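Local coordinates for protein NADPH-dependent aldehyde reductase YqhD (Escherichia coli, PDB 4QGS) that reduces a broad range of short-chain aldehydes to the corresponding alcohols, using NADPH as hydride donor and a bound zinc ion, at residues 199-204 against 348-353; 275-280 against 294-299; 301-306 against 391-396. One frame throughout, in Å; residues are numbered along the deposited sequence.

Interaction 1. Residues 199-204 against 348-353; sequences VANGVV and LGVPTH
A Schellman motif ends helix 330-347, and the chain leaving it packs A200, V203 and V204 of helix 196-211 against L348 and V350. The reversal happens at G349, whose positive phi of 91° would press a beta carbon against the carbonyl oxygen of L348, a constraint glycine avoids. With the helix stopped there, L348 and V350 both turn their side chains to the neighbouring helix.

A200 faces the turn directly. Its CB lies 3.2 Å from the carbonyl O of L348 and 4.0 Å from V350 CG2, so the small methyl suits a place where backbone comes this near. One turn further along, L348 extends a single branch between two valines: its CD1 is 3.6 Å from V203 CG1, the leucine standing nearly perpendicular to that valine, and 3.8 Å from V204 CG2, the V204 side chain lying antiparallel alongside. With CG1 anti to the backbone N (chi1 171°), V204 has CG2 anti to the carbonyl carbon, and from there this one methyl also reaches V350 CG2 at 3.8 Å. The valines thus present methyls close to their own backbone, while the longer leucine reaches across to both V203 and V204.

N201 only brushes V350 CG2 with OD1, at 4.2 Å, while its ND2 is hydrogen-bonded to D291. F344 and F345 of helix 330-347 continue the apolar surface around V203 and V204. The next residue after V204 is the zinc ligand D205, so this buried seam of the all-helical C-terminal domain of iron-containing alcohol dehydrogenases backs the metal-binding helix.

Interaction 2. Residues 275-280 against 294-299; sequences WATHML and QTLAIV. With ZN (zinc ion), chain B.
The imidazole of H278 lies with one face under the isobutyl group of L296. L296 CD2 stands 3.8 Å from the ring centroid and only 11° off its normal, a CH-pi contact placed almost centrally, while CD1, the other branch, reaches CE1 of H278 at 3.5 Å. To the opposite face W275 turns its edge, bringing CZ3 in toward the rim, so the imidazole is covered on both sides. Its two nitrogens are held as well: NE2 binds the zinc ion at 2.1 Å, and ND1 is hydrogen-bonded to E212, a second-shell carboxylate that fixes the ring's rotation. Waters 1 and 2, with D205, H209 and H292, complete the zinc site.

Farther from the metal the contact is apolar. T277 and V299 lie alongside each other, pointing opposite ways; T277 CG2 is anti to the backbone N and 4.0 Å from V299 CG1. That same CG1 meets L280 CD1 at 3.9 Å, L280 coming across it roughly perpendicularly. V299, with CG1 anti to its backbone N, thus uses one methyl to touch both T277 and L280.

The axes of 276-280 and 294-299 approach to 8.8 Å at an angle of 120° between their directions. Helix 196-211 lies against both, V208 touching T277, H278 and L296, and L284, farther along helix 276-288, covers V299.

Interaction 3. Residues 301-306 against 391-396; sequences PALWNE and RRIYEA
The axes of helix segments 301-306 and 391-396 approach to 8.5 Å and run at 128° to each other, the CA atoms of L303 and I393 being the nearest pair. I393 fills the middle of the interface: its CG1 branch ends in CD1, 3.9 Å from L303 CG, while its CG2 lies 4.0 Å from A302 CB. A302 is small enough for the partner backbone to close in: A302 CB lies 3.6 Å from I393 O.

Toward solvent, E306 and R392 form a salt bridge. R392 presents NE and NH2 side-on, both to OE2 of E306, at 3.1 Å and 2.7 Å. That oxygen lies in the guanidinium plane, but the donors meet it from above the carboxylate plane, the two planes being 43° apart. With CG anti to the backbone N (chi1 173°), E306 lays CG 3.8 Å from I393 CG1, and a bend at chi2 then turns the carboxylate to R392. Water 3 donates to E306 OE1 at 2.6 Å. Were E306 replaced by an alanine, R392 would probably lose this carboxylate partner, water 3 its acceptor, and I393 CG1 the part of its cover that comes from CG.

An apolar centre with a charged pair at its rim is a familiar design for helix-helix packing, here setting the C-terminal helix 387-396 on the end of helix 292-306, within the helical C-terminal part of the chain.

Helix 292-306 ties the set together: its 294-299 part serves interaction 2 and its 301-306 part interaction 3. Interactions 2 and 3 have centres 10 Å apart and touch through L280 O and Y394 OH, a probable hydrogen bond of 2.7 Å, and through L280 CD1 and I393 CG2 at 3.8 Å. Interaction 1 meets the side of 294-299 turned away from 275-280, where V350 CG1 packs 3.7 Å from A297 CB. Interactions 1 and 3 do not touch. Proximity to the zinc falls off accordingly: interaction 2 supplies a ligand, the V204 side chain of interaction 1 is about 8 Å from the ion, and that of L303 in interaction 3 about 13 Å.

Interaction 1. Residues 199-204 against 348-353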
ATOM      1  N   VAL A 199      -3.540 -12.856  -0.585  1.00 15.58           N
ATOM      2  CA  VAL A 199      -4.787 -12.400   0.050  1.00 15.33           C
ATOM      3  C   VAL A 199      -4.517 -12.073   1.515  1.00 17.45           C
ATOM      4  O   VAL A 199      -4.900 -11.002   2.019  1.00 16.98           O
ATOM      5  CB  VAL A 199      -5.910 -13.455  -0.057  1.00 17.66           C
ATOM      6  CG1 VAL A 199      -7.124 -13.034   0.776  1.00 17.23           C
ATOM      7  CG2 VAL A 199      -6.317 -13.633  -1.507  1.00 18.20           C
ATOM      8  N   ALA A 200      -3.836 -12.988   2.200  1.00 14.68           N
ATOM      9  CA  ALA A 200      -3.497 -12.747   3.607  1.00 16.63           C
ATOM     10  C   ALA A 200      -2.592 -11.532   3.768  1.00 16.45           C
ATOM     11  O   ALA A 200      -2.823 -10.684   4.652  1.00 15.80           O
ATOM     12  CB  ALA A 200      -2.840 -13.983   4.222  1.00 15.91           C
ATOM     13  N   ASN A 201      -1.557 -11.430   2.931  1.00 16.37           N
ATOM     14  CA  ASN A 201      -0.667 -10.269   3.012  1.00 15.18           C
ATOM     15  C   ASN A 201      -1.420  -8.952   2.822  1.00 16.93           C
ATOM     16  O   ASN A 201      -1.125  -7.952   3.491  1.00 16.02           O
ATOM     17  CB  ASN A 201       0.448 -10.333   1.976  1.00 16.66           C
ATOM     18  CG  ASN A 201       1.500 -11.376   2.306  1.00 19.42           C
ATOM     19  OD1 ASN A 201       1.554 -11.899   3.423  1.00 18.38           O
ATOM     20  ND2 ASN A 201       2.353 -11.678   1.327  1.00 18.68           N
ATOM     21  N   GLY A 202      -2.361  -8.941   1.884  1.00 17.01           N
ATOM     22  CA  GLY A 202      -3.149  -7.740   1.628  1.00 15.89           C
ATOM     23  C   GLY A 202      -3.968  -7.339   2.834  1.00 16.84           C
ATOM     24  O   GLY A 202      -4.082  -6.142   3.157  1.00 15.60           O
ATOM     25  N   VAL A 203      -4.558  -8.326   3.498  1.00 14.10           N
ATOM     26  CA  VAL A 203      -5.348  -8.056   4.692  1.00 15.72           C
ATOM     27  C   VAL A 203      -4.460  -7.484   5.804  1.00 16.65           C
ATOM     28  O   VAL A 203      -4.805  -6.490   6.440  1.00 14.94           O
ATOM     29  CB  VAL A 203      -6.080  -9.321   5.176  1.00 15.87           C
ATOM     30  CG1 VAL A 203      -6.658  -9.106   6.574  1.00 17.32           C
ATOM     31  CG2 VAL A 203      -7.179  -9.673   4.187  1.00 15.22           C
ATOM     32  N   VAL A 204      -3.305  -8.099   6.029  1.00 14.26           N
ATOM     33  CA  VAL A 204      -2.393  -7.608   7.056  1.00 13.96           C
ATOM     34  C   VAL A 204      -1.894  -6.197   6.742  1.00 17.04           C
ATOM     35  O   VAL A 204      -1.873  -5.322   7.617  1.00 16.52           O
ATOM     36  CB  VAL A 204      -1.192  -8.555   7.222  1.00 12.50           C
ATOM     37  CG1 VAL A 204      -0.142  -7.916   8.138  1.00 15.58           C
ATOM     38  CG2 VAL A 204      -1.658  -9.875   7.809  1.00 14.88           C
ATOM     39  N   LEU A 348      -4.364 -15.825   9.895  1.00 17.45           N
ATOM     40  CA  LEU A 348      -4.341 -15.540   8.463  1.00 17.85           C
ATOM     41  C   LEU A 348      -3.203 -16.270   7.750  1.00 16.69           C
ATOM     42  O   LEU A 348      -3.112 -16.233   6.525  1.00 21.12           O
ATOM     43  CB  LEU A 348      -4.201 -14.035   8.210  1.00 20.47           C
ATOM     44  CG  LEU A 348      -5.396 -13.157   8.577  1.00 17.91           C
ATOM     45  CD1 LEU A 348      -4.984 -11.688   8.443  1.00 17.33           C
ATOM     46  CD2 LEU A 348      -6.622 -13.468   7.709  1.00 20.30           C
ATOM     47  N   GLY A 349      -2.333 -16.918   8.520  1.00 19.27           N
ATOM     48  CA  GLY A 349      -1.193 -17.617   7.945  1.00 18.50           C
ATOM     49  C   GLY A 349       0.055 -16.759   7.848  1.00 19.43           C
ATOM     50  O   GLY A 349       0.975 -17.080   7.095  1.00 22.15           O
ATOM     51  N   VAL A 350       0.100 -15.671   8.618  1.00 15.09           N
ATOM     52  CA  VAL A 350       1.240 -14.754   8.614  1.00 18.55           C
ATOM     53  C   VAL A 350       1.919 -14.718   9.986  1.00 19.06           C
ATOM     54  O   VAL A 350       1.496 -13.980  10.873  1.00 19.80           O
ATOM     55  CB  VAL A 350       0.833 -13.302   8.235  1.00 16.78           C
ATOM     56  CG1 VAL A 350       2.083 -12.460   7.981  1.00 19.31           C
ATOM     57  CG2 VAL A 350      -0.086 -13.296   7.005  1.00 18.59           C
ATOM     58  N   PRO A 351       2.968 -15.529  10.168  1.00 18.90           N
ATOM     59  CA  PRO A 351       3.672 -15.657  11.452  1.00 19.85           C
ATOM     60  C   PRO A 351       4.274 -14.353  11.957  1.00 18.82           C
ATOM     61  O   PRO A 351       4.660 -13.492  11.162  1.00 21.02           O
ATOM     62  CB  PRO A 351       4.785 -16.675  11.141  1.00 18.70           C
ATOM     63  CG  PRO A 351       4.262 -17.461  10.009  1.00 22.74           C
ATOM     64  CD  PRO A 351       3.464 -16.495   9.171  1.00 19.37           C
ATOM     65  N   THR A 352       4.395 -14.223  13.272  1.00 16.79           N
ATOM     66  CA  THR A 352       4.767 -12.936  13.853  1.00 16.14           C
ATOM     67  C   THR A 352       6.086 -12.893  14.629  1.00 19.20           C
ATOM     68  O   THR A 352       6.351 -11.927  15.315  1.00 18.02           O
ATOM     69  CB  THR A 352       3.651 -12.439  14.794  1.00 20.96           C
ATOM     70  OG1 THR A 352       3.501 -13.364  15.876  1.00 20.91           O
ATOM     71  CG2 THR A 352       2.320 -12.311  14.038  1.00 21.90           C
ATOM     72  N   HIS A 353       6.927 -13.921  14.513  1.00 19.30           N
ATOM     73  CA  HIS A 353       8.252 -13.883  15.129  1.00 17.67           C
ATOM     74  C   HIS A 353       9.349 -14.149  14.095  1.00 17.40           C
ATOM     75  O   HIS A 353       9.135 -14.909  13.146  1.00 17.09           O
ATOM     76  CB  HIS A 353       8.355 -14.912  16.273  1.00 18.82           C
ATOM     77  CG  HIS A 353       7.414 -14.654  17.414  1.00 22.56           C
ATOM     78  ND1 HIS A 353       6.175 -15.250  17.509  1.00 28.31           N
ATOM     79  CD2 HIS A 353       7.532 -13.859  18.505  1.00 29.79           C
ATOM     80  CE1 HIS A 353       5.568 -14.831  18.605  1.00 26.37           C
ATOM     81  NE2 HIS A 353       6.372 -13.988  19.230  1.00 29.04           N
TER

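Interaction 2. Residues 275-280 against 294-299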
ATOM      1  N   TRP A 275       4.119   5.060  11.450  1.00 16.63           N
ATOM      2  CA  TRP A 275       4.862   4.478  10.321  1.00 20.09           C
ATOM      3  C   TRP A 275       6.179   3.846  10.731  1.00 19.61           C
ATOM      4  O   TRP A 275       6.911   3.375   9.871  1.00 16.28           O
ATOM      5  CB  TRP A 275       5.095   5.499   9.202  1.00 18.15           C
ATOM      6  CG  TRP A 275       3.778   5.971   8.654  1.00 16.19           C
ATOM      7  CD1 TRP A 275       3.220   7.207   8.819  1.00 17.66           C
ATOM      8  CD2 TRP A 275       2.826   5.190   7.929  1.00 15.44           C
ATOM      9  NE1 TRP A 275       1.982   7.250   8.211  1.00 20.15           N
ATOM     10  CE2 TRP A 275       1.720   6.021   7.658  1.00 18.33           C
ATOM     11  CE3 TRP A 275       2.806   3.868   7.462  1.00 18.23           C
ATOM     12  CZ2 TRP A 275       0.609   5.579   6.952  1.00 18.69           C
ATOM     13  CZ3 TRP A 275       1.703   3.428   6.765  1.00 16.16           C
ATOM     14  CH2 TRP A 275       0.620   4.285   6.509  1.00 20.05           C
ATOM     15  N   ALA A 276       6.465   3.817  12.029  1.00 16.26           N
ATOM     16  CA  ALA A 276       7.708   3.181  12.485  1.00 17.47           C
ATOM     17  C   ALA A 276       7.692   1.680  12.211  1.00 17.94           C
ATOM     18  O   ALA A 276       8.737   1.088  11.912  1.00 16.77           O
ATOM     19  CB  ALA A 276       7.939   3.444  13.963  1.00 18.62           C
ATOM     20  N   THR A 277       6.518   1.062  12.320  1.00 16.19           N
ATOM     21  CA  THR A 277       6.397  -0.373  12.005  1.00 16.71           C
ATOM     22  C   THR A 277       6.779  -0.627  10.546  1.00 18.27           C
ATOM     23  O   THR A 277       7.543  -1.557  10.246  1.00 17.00           O
ATOM     24  CB  THR A 277       4.975  -0.900  12.289  1.00 17.71           C
ATOM     25  OG1 THR A 277       4.744  -0.893  13.708  1.00 17.27           O
ATOM     26  CG2 THR A 277       4.786  -2.343  11.752  1.00 17.30           C
ATOM     27  N   HIS A 278       6.281   0.216   9.641  1.00 16.29           N
ATOM     28  CA  HIS A 278       6.689   0.154   8.240  1.00 15.22           C
ATOM     29  C   HIS A 278       8.197   0.374   8.046  1.00 17.99           C
ATOM     30  O   HIS A 278       8.828  -0.372   7.300  1.00 15.72           O
ATOM     31  CB  HIS A 278       5.888   1.163   7.387  1.00 15.96           C
ATOM     32  CG  HIS A 278       4.673   0.564   6.740  1.00 16.11           C
ATOM     33  ND1 HIS A 278       3.530   0.248   7.445  1.00 17.31           N
ATOM     34  CD2 HIS A 278       4.436   0.176   5.459  1.00 17.07           C
ATOM     35  CE1 HIS A 278       2.642  -0.297   6.628  1.00 16.69           C
ATOM     36  NE2 HIS A 278       3.167  -0.346   5.413  1.00 18.22           N
ATOM     37  N   MET A 279       8.778   1.377   8.709  1.00 15.70           N
ATOM     38  CA  MET A 279      10.192   1.672   8.501  1.00 18.23           C
ATOM     39  C   MET A 279      11.080   0.530   8.994  1.00 15.61           C
ATOM     40  O   MET A 279      12.047   0.150   8.311  1.00 18.06           O
ATOM     41  CB  MET A 279      10.574   2.986   9.193  1.00 17.39           C
ATOM     42  CG  MET A 279       9.846   4.206   8.609  1.00 20.35           C
ATOM     43  SD  MET A 279      10.089   4.412   6.831  1.00 28.17           S
ATOM     44  CE  MET A 279       8.544   3.776   6.200  1.00 29.73           C
ATOM     45  N   LEU A 280      10.743  -0.033  10.155  1.00 12.55           N
ATOM     46  CA  LEU A 280      11.494  -1.178  10.697  1.00 14.01           C
ATOM     47  C   LEU A 280      11.292  -2.411   9.830  1.00 15.13           C
ATOM     48  O   LEU A 280      12.232  -3.154   9.539  1.00 16.48           O
ATOM     49  CB  LEU A 280      11.065  -1.490  12.134  1.00 17.31           C
ATOM     50  CG  LEU A 280      11.485  -0.496  13.232  1.00 23.90           C
ATOM     51  CD1 LEU A 280      11.128  -1.042  14.612  1.00 25.00           C
ATOM     52  CD2 LEU A 280      12.956  -0.221  13.149  1.00 25.66           C
ATOM     53  N   GLN A 294       4.630  -9.674   5.930  1.00 13.99           N
ATOM     54  CA  GLN A 294       5.259 -10.511   6.954  1.00 13.64           C
ATOM     55  C   GLN A 294       6.099  -9.653   7.889  1.00 13.99           C
ATOM     56  O   GLN A 294       6.081  -9.849   9.107  1.00 14.96           O
ATOM     57  CB  GLN A 294       6.130 -11.609   6.310  1.00 14.62           C
ATOM     58  CG  GLN A 294       5.329 -12.614   5.516  1.00 17.90           C
ATOM     59  CD  GLN A 294       6.210 -13.534   4.669  1.00 17.30           C
ATOM     60  OE1 GLN A 294       7.372 -13.223   4.387  1.00 19.28           O
ATOM     61  NE2 GLN A 294       5.647 -14.665   4.247  1.00 23.51           N
ATOM     62  N   THR A 295       6.814  -8.683   7.334  1.00 14.21           N
ATOM     63  CA  THR A 295       7.656  -7.843   8.189  1.00 13.54           C
ATOM     64  C   THR A 295       6.792  -6.995   9.128  1.00 16.21           C
ATOM     65  O   THR A 295       7.197  -6.710  10.261  1.00 15.90           O
ATOM     66  CB  THR A 295       8.580  -6.921   7.378  1.00 13.27           C
ATOM     67  OG1 THR A 295       7.812  -5.873   6.765  1.00 15.84           O
ATOM     68  CG2 THR A 295       9.343  -7.736   6.308  1.00 13.64           C
ATOM     69  N   LEU A 296       5.608  -6.597   8.666  1.00 14.37           N
ATOM     70  CA  LEU A 296       4.705  -5.804   9.508  1.00 13.29           C
ATOM     71  C   LEU A 296       4.110  -6.633  10.640  1.00 14.84           C
ATOM     72  O   LEU A 296       3.950  -6.144  11.764  1.00 15.45           O
ATOM     73  CB  LEU A 296       3.568  -5.187   8.664  1.00 13.39           C
ATOM     74  CG  LEU A 296       3.990  -4.360   7.446  1.00 15.16           C
ATOM     75  CD1 LEU A 296       2.745  -3.839   6.679  1.00 14.78           C
ATOM     76  CD2 LEU A 296       4.915  -3.206   7.812  1.00 15.14           C
ATOM     77  N   ALA A 297       3.756  -7.877  10.340  1.00 13.88           N
ATOM     78  CA  ALA A 297       3.163  -8.762  11.330  1.00 15.18           C
ATOM     79  C   ALA A 297       4.173  -9.073  12.429  1.00 15.21           C
ATOM     80  O   ALA A 297       3.809  -9.241  13.594  1.00 16.70           O
ATOM     81  CB  ALA A 297       2.682 -10.042  10.679  1.00 14.38           C
ATOM     82  N   ILE A 298       5.446  -9.139  12.055  1.00 14.42           N
ATOM     83  CA  ILE A 298       6.497  -9.348  13.035  1.00 15.74           C
ATOM     84  C   ILE A 298       6.693  -8.108  13.918  1.00 17.13           C
ATOM     85  O   ILE A 298       6.684  -8.194  15.149  1.00 17.36           O
ATOM     86  CB  ILE A 298       7.851  -9.695  12.355  1.00 14.03           C
ATOM     87  CG1 ILE A 298       7.782 -11.058  11.643  1.00 14.95           C
ATOM     88  CG2 ILE A 298       8.999  -9.676  13.372  1.00 15.32           C
ATOM     89  CD1 ILE A 298       8.868 -11.232  10.625  1.00 16.70           C
ATOM     90  N   VAL A 299       6.870  -6.953  13.289  1.00 15.66           N
ATOM     91  CA  VAL A 299       7.255  -5.754  14.038  1.00 14.57           C
ATOM     92  C   VAL A 299       6.114  -5.165  14.873  1.00 14.48           C
ATOM     93  O   VAL A 299       6.341  -4.752  16.016  1.00 16.36           O
ATOM     94  CB  VAL A 299       7.811  -4.679  13.096  1.00 13.82           C
ATOM     95  CG1 VAL A 299       8.042  -3.350  13.830  1.00 15.90           C
ATOM     96  CG2 VAL A 299       9.126  -5.190  12.476  1.00 13.63           C
TER
HETATM   97 ZN    ZN B 401       2.376  -1.211   3.607  1.00 22.30          ZN
HETATM   98  O   HOH W   1       3.475   0.178   2.487  1.00 26.32           O
HETATM   99  O   HOH W   2       1.729  -1.459   1.569  1.00 27.91           O

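Interaction 3. Residues 301-306 against 391-396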
ATOM      1  N   PRO A 301       3.405  -6.085  16.763  1.00 16.86           N
ATOM      2  CA  PRO A 301       3.082  -6.366  18.166  1.00 16.39           C
ATOM      3  C   PRO A 301       4.269  -6.093  19.089  1.00 19.65           C
ATOM      4  O   PRO A 301       4.054  -5.663  20.220  1.00 19.03           O
ATOM      5  CB  PRO A 301       2.689  -7.841  18.158  1.00 19.29           C
ATOM      6  CG  PRO A 301       3.349  -8.417  16.918  1.00 21.51           C
ATOM      7  CD  PRO A 301       3.355  -7.304  15.925  1.00 17.99           C
ATOM      8  N   ALA A 302       5.496  -6.315  18.615  1.00 16.57           N
ATOM      9  CA  ALA A 302       6.668  -5.980  19.419  1.00 19.61           C
ATOM     10  C   ALA A 302       6.762  -4.471  19.640  1.00 18.51           C
ATOM     11  O   ALA A 302       7.089  -4.007  20.740  1.00 18.66           O
ATOM     12  CB  ALA A 302       7.949  -6.508  18.757  1.00 17.37           C
ATOM     13  N   LEU A 303       6.461  -3.701  18.597  1.00 16.05           N
ATOM     14  CA  LEU A 303       6.531  -2.242  18.696  1.00 15.94           C
ATOM     15  C   LEU A 303       5.475  -1.717  19.663  1.00 17.39           C
ATOM     16  O   LEU A 303       5.746  -0.807  20.463  1.00 17.09           O
ATOM     17  CB  LEU A 303       6.370  -1.602  17.308  1.00 17.36           C
ATOM     18  CG  LEU A 303       6.552  -0.076  17.278  1.00 16.60           C
ATOM     19  CD1 LEU A 303       7.272   0.403  16.012  1.00 18.22           C
ATOM     20  CD2 LEU A 303       5.206   0.624  17.420  1.00 17.00           C
ATOM     21  N   TRP A 304       4.269  -2.269  19.569  1.00 18.02           N
ATOM     22  CA  TRP A 304       3.180  -1.840  20.443  1.00 17.33           C
ATOM     23  C   TRP A 304       3.517  -2.078  21.916  1.00 20.80           C
ATOM     24  O   TRP A 304       3.280  -1.213  22.762  1.00 20.36           O
ATOM     25  CB  TRP A 304       1.894  -2.562  20.065  1.00 17.61           C
ATOM     26  CG  TRP A 304       1.114  -1.882  18.985  1.00 16.78           C
ATOM     27  CD1 TRP A 304       1.396  -0.697  18.363  1.00 17.67           C
ATOM     28  CD2 TRP A 304      -0.097  -2.365  18.405  1.00 18.46           C
ATOM     29  NE1 TRP A 304       0.415  -0.407  17.435  1.00 15.74           N
ATOM     30  CE2 TRP A 304      -0.508  -1.417  17.440  1.00 16.68           C
ATOM     31  CE3 TRP A 304      -0.873  -3.503  18.614  1.00 16.34           C
ATOM     32  CZ2 TRP A 304      -1.667  -1.589  16.677  1.00 17.87           C
ATOM     33  CZ3 TRP A 304      -2.030  -3.670  17.858  1.00 18.06           C
ATOM     34  CH2 TRP A 304      -2.421  -2.706  16.910  1.00 18.26           C
ATOM     35  N   ASN A 305       4.103  -3.229  22.233  1.00 18.13           N
ATOM     36  CA  ASN A 305       4.469  -3.474  23.624  1.00 20.11           C
ATOM     37  C   ASN A 305       5.534  -2.491  24.090  1.00 20.76           C
ATOM     38  O   ASN A 305       5.477  -1.980  25.210  1.00 22.29           O
ATOM     39  CB  ASN A 305       4.968  -4.904  23.838  1.00 21.00           C
ATOM     40  CG  ASN A 305       5.483  -5.114  25.247  1.00 27.49           C
ATOM     41  OD1 ASN A 305       4.721  -5.041  26.217  1.00 28.48           O
ATOM     42  ND2 ASN A 305       6.778  -5.335  25.374  1.00 26.35           N
ATOM     43  N   GLU A 306       6.491  -2.204  23.217  1.00 18.05           N
ATOM     44  CA  GLU A 306       7.559  -1.274  23.543  1.00 18.94           C
ATOM     45  C   GLU A 306       7.037   0.158  23.728  1.00 23.38           C
ATOM     46  O   GLU A 306       7.542   0.911  24.559  1.00 19.79           O
ATOM     47  CB  GLU A 306       8.631  -1.313  22.452  1.00 22.19           C
ATOM     48  CG  GLU A 306       9.714  -0.267  22.603  1.00 22.01           C
ATOM     49  CD  GLU A 306      10.573  -0.496  23.829  1.00 26.02           C
ATOM     50  OE1 GLU A 306      10.776  -1.672  24.206  1.00 28.84           O
ATOM     51  OE2 GLU A 306      11.028   0.505  24.422  1.00 30.63           O
ATOM     52  N   ARG A 391      16.406  -1.394  18.329  1.00 16.31           N
ATOM     53  CA  ARG A 391      17.092  -2.598  18.769  1.00 16.33           C
ATOM     54  C   ARG A 391      16.211  -3.417  19.708  1.00 17.17           C
ATOM     55  O   ARG A 391      16.078  -4.617  19.536  1.00 17.98           O
ATOM     56  CB  ARG A 391      18.404  -2.235  19.464  1.00 15.34           C
ATOM     57  CG  ARG A 391      19.280  -3.445  19.782  1.00 18.27           C
ATOM     58  CD  ARG A 391      20.487  -3.018  20.598  1.00 17.73           C
ATOM     59  NE  ARG A 391      21.518  -4.062  20.590  1.00 17.38           N
ATOM     60  CZ  ARG A 391      22.537  -4.071  21.440  1.00 20.36           C
ATOM     61  NH1 ARG A 391      22.641  -3.102  22.351  1.00 20.74           N
ATOM     62  NH2 ARG A 391      23.437  -5.043  21.379  1.00 22.26           N
ATOM     63  N   ARG A 392      15.598  -2.767  20.698  1.00 16.18           N
ATOM     64  CA  ARG A 392      14.747  -3.485  21.639  1.00 17.03           C
ATOM     65  C   ARG A 392      13.532  -4.104  20.954  1.00 17.01           C
ATOM     66  O   ARG A 392      13.074  -5.183  21.328  1.00 19.00           O
ATOM     67  CB  ARG A 392      14.276  -2.549  22.759  1.00 22.02           C
ATOM     68  CG  ARG A 392      15.353  -2.233  23.776  1.00 26.35           C
ATOM     69  CD  ARG A 392      14.741  -1.764  25.094  1.00 32.03           C
ATOM     70  NE  ARG A 392      13.875  -0.611  24.903  1.00 28.14           N
ATOM     71  CZ  ARG A 392      14.285   0.652  24.971  1.00 33.96           C
ATOM     72  NH1 ARG A 392      15.560   0.926  25.235  1.00 35.03           N
ATOM     73  NH2 ARG A 392      13.419   1.640  24.785  1.00 33.82           N
ATOM     74  N   ILE A 393      12.997  -3.396  19.967  1.00 16.28           N
ATOM     75  CA  ILE A 393      11.837  -3.884  19.237  1.00 15.85           C
ATOM     76  C   ILE A 393      12.177  -5.123  18.398  1.00 15.76           C
ATOM     77  O   ILE A 393      11.473  -6.128  18.481  1.00 15.04           O
ATOM     78  CB  ILE A 393      11.246  -2.788  18.349  1.00 17.86           C
ATOM     79  CG1 ILE A 393      10.676  -1.668  19.220  1.00 17.65           C
ATOM     80  CG2 ILE A 393      10.127  -3.361  17.445  1.00 17.63           C
ATOM     81  CD1 ILE A 393      10.303  -0.442  18.428  1.00 16.19           C
ATOM     82  N   TYR A 394      13.251  -5.057  17.618  1.00 16.32           N
ATOM     83  CA  TYR A 394      13.702  -6.224  16.850  1.00 16.32           C
ATOM     84  C   TYR A 394      14.011  -7.406  17.776  1.00 18.43           C
ATOM     85  O   TYR A 394      13.673  -8.549  17.496  1.00 16.54           O
ATOM     86  CB  TYR A 394      14.945  -5.898  16.036  1.00 15.57           C
ATOM     87  CG  TYR A 394      14.750  -5.108  14.754  1.00 16.25           C
ATOM     88  CD1 TYR A 394      13.755  -5.437  13.837  1.00 16.44           C
ATOM     89  CD2 TYR A 394      15.605  -4.049  14.452  1.00 16.93           C
ATOM     90  CE1 TYR A 394      13.609  -4.709  12.643  1.00 17.88           C
ATOM     91  CE2 TYR A 394      15.470  -3.322  13.280  1.00 18.45           C
ATOM     92  CZ  TYR A 394      14.473  -3.656  12.378  1.00 17.35           C
ATOM     93  OH  TYR A 394      14.375  -2.915  11.222  1.00 15.88           O
ATOM     94  N   GLU A 395      14.658  -7.115  18.896  1.00 16.69           N
ATOM     95  CA  GLU A 395      15.026  -8.167  19.831  1.00 18.65           C
ATOM     96  C   GLU A 395      13.783  -8.867  20.395  1.00 17.92           C
ATOM     97  O   GLU A 395      13.735 -10.094  20.480  1.00 21.25           O
ATOM     98  CB  GLU A 395      15.882  -7.587  20.956  1.00 19.69           C
ATOM     99  CG  GLU A 395      16.286  -8.593  22.000  1.00 27.40           C
ATOM    100  CD  GLU A 395      17.292  -9.619  21.499  1.00 25.53           C
ATOM    101  OE1 GLU A 395      17.289 -10.732  22.057  1.00 31.87           O
ATOM    102  OE2 GLU A 395      18.092  -9.321  20.575  1.00 23.30           O
ATOM    103  N   ALA A 396      12.773  -8.080  20.757  1.00 17.55           N
ATOM    104  CA  ALA A 396      11.537  -8.633  21.295  1.00 19.33           C
ATOM    105  C   ALA A 396      10.754  -9.402  20.237  1.00 18.74           C
ATOM    106  O   ALA A 396       9.899 -10.207  20.559  1.00 21.99           O
ATOM    107  CB  ALA A 396      10.669  -7.522  21.877  1.00 18.90           C
TER
HETATM  108  O   HOH W   3      10.604  -4.173  23.475  1.00 35.22           O